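PDB 5FRV: positive phenol-degradative gene regulator from Ralstonia sp. E2, which probably acts as an ATP-dependent, DNA-binding transcriptional activator of phenol-degradation genes, this chain being its N-terminal zinc-containing sensory part with p-cresol bound. Local coordinates for residues A[106-111]-A[128-133]. Numbering follows the deposited sequence.
Sequences GVVRVT and FLWEDS. With PCR (p-cresol), chain D.
Val-108 lays CG1 over one face of the Trp-130 indole, a CH-pi contact 4.2 Å from CG1 to the centroid of the five-membered ring and 19° off its normal. At the indole edge Val-110 CG1 lies in plane, and NE1 of Trp-130 donates a hydrogen bond of 2.9 Å to OH of the p-cresol. CD2 of p-cresol lies 3.6 Å above the plane of the Phe-128 ring, over its centre. With CG of Phe-128 anti to the carbonyl carbon (chi1 -54°), one ring face is brought to the ligand, with Val-110 CG1 near CD2 of Phe-128; Val-110 CG2 approaches the p-cresol OH to 3.4 Å. Beneath these groups the hairpin strands 109-118 and 123-131 run antiparallel. Arg-109 with Glu-131 and Thr-111 with Leu-129 are hydrogen-bonded pairs, and Val-110 with Trp-130 is the non-hydrogen-bonded pair between them. Guanidinium and carboxylate planes stand 81° apart and the salt bridge is long, NE of Arg-109 to OE1 of Glu-131 being 3.8 Å. A water bonds that OE1 and Arg-109 O. Trp-130 also packs near the zinc ligands Cys-151, Glu-174 and Cys-185. On one face, then, Arg-109, Thr-111 and Glu-131 gather round one water, beside Leu-129; the other is a wall of Val-110, Phe-128 and Trp-130 that gives one bond to the phenolic oxygen, His-102 of helix 97-104 giving another, consistent with recognition of a phenol by the sensory part of this regulator.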
loop_
_atom_site.group_PDB
_atom_site.type_symbol
_atom_site.label_atom_id
_atom_site.label_comp_id
_atom_site.label_asym_id
_atom_site.label_seq_id
_atom_site.Cartn_x
_atom_site.Cartn_y
_atom_site.Cartn_z
ATOM N N GLY A 106 -0.796 10.270 1.725
ATOM C CA GLY A 106 -2.235 10.113 1.909
ATOM C C GLY A 106 -2.612 9.269 3.114
ATOM O O GLY A 106 -3.701 8.696 3.183
ATOM N N VAL A 107 -1.691 9.173 4.062
ATOM C CA VAL A 107 -1.884 8.328 5.229
ATOM C C VAL A 107 -2.724 9.077 6.282
ATOM O O VAL A 107 -3.636 8.511 6.902
ATOM C CB VAL A 107 -0.500 7.871 5.762
ATOM C CG1 VAL A 107 -0.584 7.231 7.140
ATOM C CG2 VAL A 107 0.156 6.893 4.747
ATOM N N VAL A 108 -2.440 10.365 6.437
ATOM C CA VAL A 108 -3.013 11.185 7.501
ATOM C C VAL A 108 -2.604 12.635 7.251
ATOM O O VAL A 108 -1.598 12.899 6.584
ATOM C CB VAL A 108 -2.557 10.714 8.932
ATOM C CG1 VAL A 108 -1.035 10.760 9.092
ATOM C CG2 VAL A 108 -3.220 11.542 10.052
ATOM N N ARG A 109 -3.404 13.575 7.745
ATOM C CA ARG A 109 -3.012 14.978 7.754
ATOM C C ARG A 109 -2.358 15.270 9.090
ATOM O O ARG A 109 -2.960 15.075 10.150
ATOM C CB ARG A 109 -4.209 15.904 7.531
ATOM C CG ARG A 109 -3.845 17.372 7.684
ATOM C CD ARG A 109 -5.067 18.285 7.727
ATOM N NE ARG A 109 -4.653 19.663 7.987
ATOM C CZ ARG A 109 -4.232 20.507 7.048
ATOM N NH1 ARG A 109 -4.189 20.119 5.778
ATOM N NH2 ARG A 109 -3.861 21.741 7.373
ATOM N N VAL A 110 -1.116 15.722 9.041
ATOM C CA VAL A 110 -0.334 15.880 10.258
ATOM C C VAL A 110 -0.145 17.346 10.564
ATOM O O VAL A 110 0.195 18.135 9.679
ATOM C CB VAL A 110 1.025 15.202 10.134
ATOM C CG1 VAL A 110 1.745 15.172 11.498
ATOM C CG2 VAL A 110 0.845 13.798 9.580
ATOM N N THR A 111 -0.398 17.713 11.813
ATOM C CA THR A 111 -0.065 19.052 12.289
ATOM C C THR A 111 0.822 18.981 13.524
ATOM O O THR A 111 0.387 18.500 14.579
ATOM C CB THR A 111 -1.328 19.863 12.614
ATOM O OG1 THR A 111 -2.201 19.838 11.480
ATOM C CG2 THR A 111 -0.965 21.310 12.950
ATOM N N PHE A 128 2.013 15.799 18.124
ATOM C CA PHE A 128 1.409 16.047 16.813
ATOM C C PHE A 128 -0.081 15.748 16.793
ATOM O O PHE A 128 -0.548 14.830 17.479
ATOM C CB PHE A 128 2.085 15.197 15.722
ATOM C CG PHE A 128 3.581 15.361 15.661
ATOM C CD1 PHE A 128 4.399 14.703 16.556
ATOM C CD2 PHE A 128 4.161 16.158 14.693
ATOM C CE1 PHE A 128 5.764 14.861 16.509
ATOM C CE2 PHE A 128 5.532 16.315 14.643
ATOM C CZ PHE A 128 6.326 15.668 15.548
ATOM N N LEU A 129 -0.800 16.520 15.975
ATOM C CA LEU A 129 -2.200 16.271 15.639
ATOM C C LEU A 129 -2.311 15.458 14.345
ATOM O O LEU A 129 -1.603 15.725 13.363
ATOM C CB LEU A 129 -2.959 17.585 15.478
ATOM C CG LEU A 129 -4.438 17.458 15.090
ATOM C CD1 LEU A 129 -5.256 16.885 16.252
ATOM C CD2 LEU A 129 -5.023 18.789 14.626
ATOM N N TRP A 130 -3.206 14.477 14.365
ATOM C CA TRP A 130 -3.517 13.636 13.211
ATOM C C TRP A 130 -4.979 13.787 12.788
ATOM O O TRP A 130 -5.877 13.302 13.476
ATOM C CB TRP A 130 -3.244 12.170 13.538
ATOM C CG TRP A 130 -1.823 11.710 13.347
ATOM C CD1 TRP A 130 -0.806 12.395 12.756
ATOM C CD2 TRP A 130 -1.276 10.445 13.751
ATOM N NE1 TRP A 130 0.346 11.633 12.763
ATOM C CE2 TRP A 130 0.075 10.430 13.367
ATOM C CE3 TRP A 130 -1.807 9.315 14.380
ATOM C CZ2 TRP A 130 0.900 9.336 13.599
ATOM C CZ3 TRP A 130 -0.972 8.236 14.635
ATOM C CH2 TRP A 130 0.360 8.253 14.232
ATOM N N GLU A 131 -5.225 14.429 11.653
ATOM C CA GLU A 131 -6.592 14.479 11.127
ATOM C C GLU A 131 -6.759 13.580 9.904
ATOM O O GLU A 131 -5.864 13.493 9.063
ATOM C CB GLU A 131 -6.967 15.920 10.795
ATOM C CG GLU A 131 -6.971 16.834 12.025
ATOM C CD GLU A 131 -7.182 18.299 11.672
ATOM O OE1 GLU A 131 -6.179 18.986 11.368
ATOM O OE2 GLU A 131 -8.350 18.761 11.685
ATOM N N ASP A 132 -7.904 12.903 9.834
ATOM C CA ASP A 132 -8.253 12.007 8.721
ATOM C C ASP A 132 -7.304 10.806 8.593
ATOM O O ASP A 132 -6.971 10.390 7.475
ATOM C CB ASP A 132 -8.281 12.776 7.394
ATOM C CG ASP A 132 -9.044 14.084 7.497
ATOM O OD1 ASP A 132 -10.288 14.041 7.639
ATOM O OD2 ASP A 132 -8.396 15.157 7.448
ATOM N N SER A 133 -6.888 10.250 9.730
ATOM C CA SER A 133 -6.085 9.033 9.734
ATOM C C SER A 133 -6.788 7.953 8.913
ATOM O O SER A 133 -7.909 7.561 9.245
ATOM C CB SER A 133 -5.854 8.536 11.157
ATOM O OG SER A 133 -5.218 9.530 11.959
HETATM C CB PCR D . 7.870 13.026 12.894
HETATM C CG PCR D . 6.504 12.581 12.419
HETATM C CD1 PCR D . 6.378 11.865 11.239
HETATM C CE1 PCR D . 5.124 11.475 10.806
HETATM C CD2 PCR D . 5.379 12.904 13.166
HETATM C CE2 PCR D . 4.129 12.519 12.737
HETATM C CZ PCR D . 4.004 11.804 11.555
HETATM O OH PCR D . 2.746 11.402 11.109
HETATM O O HOH W 1 -3.617 17.821 11.480
#